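Long-range contacts in odorant-binding protein 1d (Locusta migratoria, PDB 4PT1), which probably binds odorants in a pocket within its helical fold and is a secreted protein of the PBP/GOBP family: residues M55-S60 / E71-N75; V87-C91 / C109-D114. One frame throughout, in Å; residues are numbered along the deposited sequence.

Interaction 1: residues M55-S60 / E71-N75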
loop_
_atom_site.group_PDB
_atom_site.type_symbol
_atom_site.label_atom_id
_atom_site.label_comp_id
_atom_site.label_asym_id
_atom_site.label_seq_id
_atom_site.Cartn_x
_atom_site.Cartn_y
_atom_site.Cartn_z
ATOM N N MET A 55 -5.854 -0.118 -2.448
ATOM C CA MET A 55 -6.592 -0.788 -1.384
ATOM C C MET A 55 -7.968 -1.237 -1.870
ATOM O O MET A 55 -8.437 -2.312 -1.493
ATOM C CB MET A 55 -6.703 0.102 -0.149
ATOM C CG MET A 55 -5.363 0.383 0.507
ATOM S SD MET A 55 -5.553 1.363 1.996
ATOM C CE MET A 55 -6.104 0.088 3.138
ATOM N N VAL A 56 -8.616 -0.417 -2.693
ATOM C CA VAL A 56 -9.955 -0.754 -3.232
ATOM C C VAL A 56 -9.851 -1.966 -4.135
ATOM O O VAL A 56 -10.663 -2.869 -4.056
ATOM C CB VAL A 56 -10.598 0.423 -3.998
ATOM C CG1 VAL A 56 -11.880 -0.041 -4.675
ATOM C CG2 VAL A 56 -10.894 1.572 -3.048
ATOM N N GLU A 57 -8.819 -2.005 -4.969
ATOM C CA GLU A 57 -8.637 -3.128 -5.888
ATOM C C GLU A 57 -8.315 -4.441 -5.129
ATOM O O GLU A 57 -8.655 -5.538 -5.595
ATOM C CB GLU A 57 -7.553 -2.792 -6.904
ATOM C CG GLU A 57 -7.948 -1.688 -7.872
ATOM C CD GLU A 57 -9.064 -2.087 -8.811
ATOM O OE1 GLU A 57 -8.927 -3.112 -9.513
ATOM O OE2 GLU A 57 -10.071 -1.354 -8.863
ATOM N N PHE A 58 -7.708 -4.332 -3.950
ATOM C CA PHE A 58 -7.455 -5.523 -3.110
ATOM C C PHE A 58 -8.400 -5.653 -1.908
ATOM O O PHE A 58 -8.058 -6.275 -0.900
ATOM C CB PHE A 58 -5.988 -5.563 -2.668
ATOM C CG PHE A 58 -5.027 -5.721 -3.809
ATOM C CD1 PHE A 58 -5.020 -6.891 -4.563
ATOM C CD2 PHE A 58 -4.136 -4.707 -4.135
ATOM C CE1 PHE A 58 -4.143 -7.039 -5.635
ATOM C CE2 PHE A 58 -3.250 -4.852 -5.197
ATOM C CZ PHE A 58 -3.253 -6.028 -5.941
ATOM N N ASN A 59 -9.593 -5.071 -2.027
ATOM C CA ASN A 59 -10.709 -5.326 -1.106
ATOM C C ASN A 59 -10.542 -4.862 0.349
ATOM O O ASN A 59 -11.420 -5.146 1.175
ATOM C CB ASN A 59 -11.057 -6.823 -1.085
ATOM C CG ASN A 59 -11.189 -7.408 -2.468
ATOM O OD1 ASN A 59 -10.382 -8.257 -2.876
ATOM N ND2 ASN A 59 -12.205 -6.948 -3.213
ATOM N N SER A 60 -9.460 -4.141 0.653
ATOM C CA SER A 60 -9.177 -3.678 2.020
ATOM C C SER A 60 -9.734 -2.301 2.300
ATOM O O SER A 60 -9.691 -1.841 3.442
ATOM C CB SER A 60 -7.673 -3.695 2.327
ATOM O OG SER A 60 -6.903 -3.031 1.336
ATOM N N GLU A 71 -9.640 -8.600 4.835
ATOM C CA GLU A 71 -9.033 -8.534 3.511
ATOM C C GLU A 71 -7.598 -8.049 3.572
ATOM O O GLU A 71 -6.759 -8.530 2.838
ATOM C CB GLU A 71 -9.854 -7.656 2.573
ATOM C CG GLU A 71 -11.249 -8.218 2.311
ATOM C CD GLU A 71 -11.298 -9.354 1.308
ATOM O OE1 GLU A 71 -10.265 -9.749 0.732
ATOM O OE2 GLU A 71 -12.423 -9.862 1.097
ATOM N N GLU A 72 -7.315 -7.103 4.447
ATOM C CA GLU A 72 -5.958 -6.578 4.538
ATOM C C GLU A 72 -5.006 -7.616 5.116
ATOM O O GLU A 72 -3.865 -7.719 4.670
ATOM C CB GLU A 72 -5.910 -5.274 5.332
ATOM C CG GLU A 72 -4.594 -4.507 5.249
ATOM C CD GLU A 72 -4.350 -3.788 3.922
ATOM O OE1 GLU A 72 -4.790 -4.230 2.836
ATOM O OE2 GLU A 72 -3.673 -2.756 3.957
ATOM N N LEU A 73 -5.478 -8.396 6.093
ATOM C CA LEU A 73 -4.663 -9.466 6.663
ATOM C C LEU A 73 -4.340 -10.480 5.594
ATOM O O LEU A 73 -3.215 -10.956 5.516
ATOM C CB LEU A 73 -5.350 -10.125 7.859
ATOM C CG LEU A 73 -5.572 -9.237 9.093
ATOM C CD1 LEU A 73 -6.484 -9.905 10.100
ATOM C CD2 LEU A 73 -4.275 -8.803 9.767
ATOM N N GLU A 74 -5.316 -10.807 4.755
ATOM C CA GLU A 74 -5.040 -11.678 3.611
ATOM C C GLU A 74 -4.028 -11.059 2.631
ATOM O O GLU A 74 -3.233 -11.783 2.013
ATOM C CB GLU A 74 -6.325 -12.041 2.873
ATOM C CG GLU A 74 -7.208 -13.027 3.613
ATOM C CD GLU A 74 -8.429 -13.416 2.797
ATOM O OE1 GLU A 74 -8.255 -13.993 1.694
ATOM O OE2 GLU A 74 -9.561 -13.135 3.254
ATOM N N ASN A 75 -4.055 -9.733 2.494
ATOM C CA ASN A 75 -3.118 -9.007 1.598
ATOM C C ASN A 75 -1.657 -9.027 2.037
ATOM O O ASN A 75 -0.766 -8.728 1.242
ATOM C CB ASN A 75 -3.553 -7.547 1.399
ATOM C CG ASN A 75 -4.799 -7.423 0.564
ATOM O OD1 ASN A 75 -5.107 -8.325 -0.205
ATOM N ND2 ASN A 75 -5.557 -6.317 0.736
#

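Interaction 2: residues V87-C91 / C109-D114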
loop_
_atom_site.group_PDB
_atom_site.type_symbol
_atom_site.label_atom_id
_atom_site.label_comp_id
_atom_site.label_asym_id
_atom_site.label_seq_id
_atom_site.Cartn_x
_atom_site.Cartn_y
_atom_site.Cartn_z
ATOM N N VAL A 87 1.583 -5.266 12.295
ATOM C CA VAL A 87 1.377 -3.922 11.762
ATOM C C VAL A 87 -0.078 -3.586 11.397
ATOM O O VAL A 87 -0.594 -2.536 11.762
ATOM C CB VAL A 87 2.293 -3.708 10.562
ATOM C CG1 VAL A 87 1.908 -2.447 9.813
ATOM C CG2 VAL A 87 3.746 -3.681 11.041
ATOM N N VAL A 88 -0.756 -4.489 10.690
ATOM C CA VAL A 88 -2.135 -4.239 10.323
ATOM C C VAL A 88 -3.042 -4.076 11.549
ATOM O O VAL A 88 -3.888 -3.168 11.580
ATOM C CB VAL A 88 -2.687 -5.329 9.383
ATOM C CG1 VAL A 88 -4.195 -5.149 9.210
ATOM C CG2 VAL A 88 -1.980 -5.266 8.045
ATOM N N HIS A 89 -2.856 -4.934 12.553
ATOM C CA HIS A 89 -3.672 -4.884 13.769
ATOM C C HIS A 89 -3.421 -3.617 14.514
ATOM O O HIS A 89 -4.343 -3.077 15.143
ATOM C CB HIS A 89 -3.457 -6.120 14.659
ATOM C CG HIS A 89 -4.196 -7.352 14.178
ATOM N ND1 HIS A 89 -5.537 -7.472 14.267
ATOM C CD2 HIS A 89 -3.735 -8.539 13.626
ATOM C CE1 HIS A 89 -5.916 -8.659 13.774
ATOM N NE2 HIS A 89 -4.814 -9.315 13.375
ATOM N N SER A 90 -2.196 -3.094 14.432
ATOM C CA SER A 90 -1.862 -1.859 15.147
ATOM C C SER A 90 -2.457 -0.597 14.486
ATOM O O SER A 90 -2.531 0.464 15.120
ATOM C CB SER A 90 -0.344 -1.730 15.354
ATOM O OG SER A 90 0.354 -1.388 14.173
ATOM N N CYS A 91 -2.916 -0.729 13.240
ATOM C CA CYS A 91 -3.343 0.411 12.411
ATOM C C CYS A 91 -4.800 0.317 11.946
ATOM O O CYS A 91 -5.254 1.098 11.092
ATOM C CB CYS A 91 -2.398 0.512 11.208
ATOM S SG CYS A 91 -0.703 0.941 11.684
ATOM N N CYS A 109 0.675 5.097 9.169
ATOM C CA CYS A 109 0.634 4.221 10.367
ATOM C C CYS A 109 1.411 2.913 10.180
ATOM O O CYS A 109 2.139 2.502 11.086
ATOM C CB CYS A 109 -0.795 3.911 10.831
ATOM S SG CYS A 109 -0.900 2.877 12.325
ATOM N N TYR A 110 1.264 2.241 9.042
ATOM C CA TYR A 110 2.115 1.080 8.783
ATOM C C TYR A 110 3.610 1.408 8.856
ATOM O O TYR A 110 4.394 0.665 9.455
ATOM C CB TYR A 110 1.853 0.478 7.408
ATOM C CG TYR A 110 0.482 -0.102 7.144
ATOM C CD1 TYR A 110 -0.400 -0.431 8.164
ATOM C CD2 TYR A 110 0.085 -0.363 5.828
ATOM C CE1 TYR A 110 -1.644 -0.974 7.886
ATOM C CE2 TYR A 110 -1.153 -0.913 5.558
ATOM C CZ TYR A 110 -2.014 -1.225 6.595
ATOM O OH TYR A 110 -3.251 -1.753 6.315
ATOM N N LYS A 111 3.993 2.500 8.200
ATOM C CA LYS A 111 5.355 3.022 8.233
ATOM C C LYS A 111 5.850 3.284 9.667
ATOM O O LYS A 111 6.958 2.886 10.008
ATOM C CB LYS A 111 5.433 4.291 7.369
ATOM C CG LYS A 111 6.779 4.999 7.327
ATOM C CD LYS A 111 6.830 6.005 6.175
ATOM C CE LYS A 111 8.134 6.794 6.155
ATOM N N GLN A 112 5.012 3.921 10.486
ATOM C CA GLN A 112 5.312 4.208 11.915
ATOM C C GLN A 112 5.517 2.919 12.689
ATOM O O GLN A 112 6.471 2.777 13.440
ATOM C CB GLN A 112 4.143 4.999 12.557
ATOM C CG GLN A 112 4.231 5.230 14.076
ATOM C CD GLN A 112 2.920 5.695 14.713
ATOM O OE1 GLN A 112 2.781 5.684 15.946
ATOM N NE2 GLN A 112 1.956 6.112 13.883
ATOM N N SER A 113 4.589 1.985 12.497
ATOM C CA SER A 113 4.559 0.740 13.234
ATOM C C SER A 113 5.829 -0.105 13.031
ATOM O O SER A 113 6.391 -0.641 14.001
ATOM C CB SER A 113 3.314 -0.053 12.816
ATOM O OG SER A 113 3.189 -1.232 13.588
ATOM N N ASP A 114 6.284 -0.222 11.784
ATOM C CA ASP A 114 7.456 -1.041 11.448
ATOM C C ASP A 114 8.125 -0.497 10.180
ATOM O O ASP A 114 7.868 -1.006 9.080
ATOM C CB ASP A 114 7.043 -2.516 11.235
ATOM C CG ASP A 114 8.230 -3.497 11.288
ATOM O OD1 ASP A 114 9.376 -3.108 10.980
ATOM O OD2 ASP A 114 8.015 -4.689 11.652
#

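Interaction 1: residues M55-S60 / E71-N75
Phe-58 and Ser-60, just past the end of helix 45-57, meet Glu-72 and Asn-75 of helix 69-75 through a compact polar network. Glu-72 can be followed outward from its backbone. Its CB packs against Ser-60 CB at 3.8 Å. With CG anti to the backbone N (chi1 -168°), a bend at chi2 carries the carboxylate to Ser-60, where CD lies 3.7 Å from Ser-60 CB and OE1 comes to 2.9 Å from Ser-60 OG. That bond is weak, and the one hydroxyl proton could instead serve Met-55 O. OE1 also accepts from Asn-75 ND2 at 3.1 Å, nearly along its C-O axis, while OE2 lies 3.8 Å from the terminal methyl CE of Met-55, whose side chain crosses at about a right angle, and is hydrogen-bonded to Tyr-110 OH of helix 99-113.

The second N-H of Asn-75 ND2 runs to Phe-58 O at 3.0 Å, with an N-H...O angle of 171°. Both acceptors lie in the amide plane, and Arg-10 NE donates to OD1, so the amide is fixed in orientation. With an alanine here, Phe-58 O, Glu-72 OE1 and Arg-10 NE would each probably lose a hydrogen-bonding mate.

Asn-59, at positive phi, is the C-prime residue of a Schellman motif, with Ser-60 N bonded to Met-55 O at 3.0 Å and Asn-59 N to Val-56 O. Its own carbonyl O sits 3.3 Å from Glu-71 CB, and its CB packs against the Glu-71 carboxylate carbon CD, whose OE1 forms a salt bridge with Arg-10. The chemistry thus implies that a helix end is joined to its neighbour by side-chain donors, and that the hydrogen bonds around buried Glu-72 would probably help to stabilise negative charge on its carboxylate.

Interaction 2: residues V87-C91 / C109-D114
Tyr-110, Val-87 and Cys-91 bury the largest areas where helix 81-90 and the residue after it meet helix 99-113. Tyr-110 has its CG anti to its own carbonyl carbon (chi1 -64°), which carries the ring across residues 87-91. There the ring carbon CD1 is met obliquely by Val-87 CG1 at 3.5 Å, and CE1 by Cys-91 CB at 3.7 Å. The phenol lies alongside Val-88, pointing the same way, with Val-88 CG2 4.1 Å from the hydroxyl OH. That hydroxyl takes its polar partner, Glu-72, from helix 69-75; the ring also meets that of pocket residue His-107.

The other methyl of Val-87, CG2, reaches Asp-114 CB at 3.5 Å and also touches Ser-113 OG. The valine thus spans the last turn of helix 99-113 and the start of the next helix, where Asp-114 caps Leu-117 N.

Cys-91 contributes the covalent link: its SG is bonded to Cys-109 SG at 2.0 Å. The torsion about the sulfur pair, -85°, gives no sign of strain. With Cys-22/Cys-53 and Cys-49/Cys-100 this disulfide makes the interlocked six-cysteine pattern of classical insect odorant-binding proteins. The Cys-91 sulfur stands at the edge of the Tyr-110 ring, 5.1 Å from its centroid and 77° off the ring normal. Toward the surface, Ser-90 OG and Ser-113 OG are hydrogen-bonded at 2.9 Å, and Ser-90 OG donates to Val-87 O one turn back. The chemistry therefore grades from a hydroxyl pair near the surface to apolar packing inside, with the disulfide fixing residues 91 and 109.

In the fold
Along the chain the two contacts lie in series. After helix 45-57, interaction 1 closes a short loop of ten intervening residues by bringing back helix 69-75. Helix 81-90 follows, and interaction 2 closes a longer loop of seventeen residues by returning helix 99-113 against it; neither loop encloses or crosses the other. Their centres are 15 Å apart, yet Glu-72 OE2 lies 2.6 Å from Tyr-110 OH, a probable hydrogen bond, and Leu-73 CD2 packs on Val-88 CG1 at 3.7 Å. Helices 45-57, 69-75, 81-90 and 99-113 are thereby joined in sequence. The Glu-72 and Tyr-110 side chains are each about 4 Å from a pocket-bound 2-(2-methoxyethoxy)ethanol, probably from the crystallisation solution.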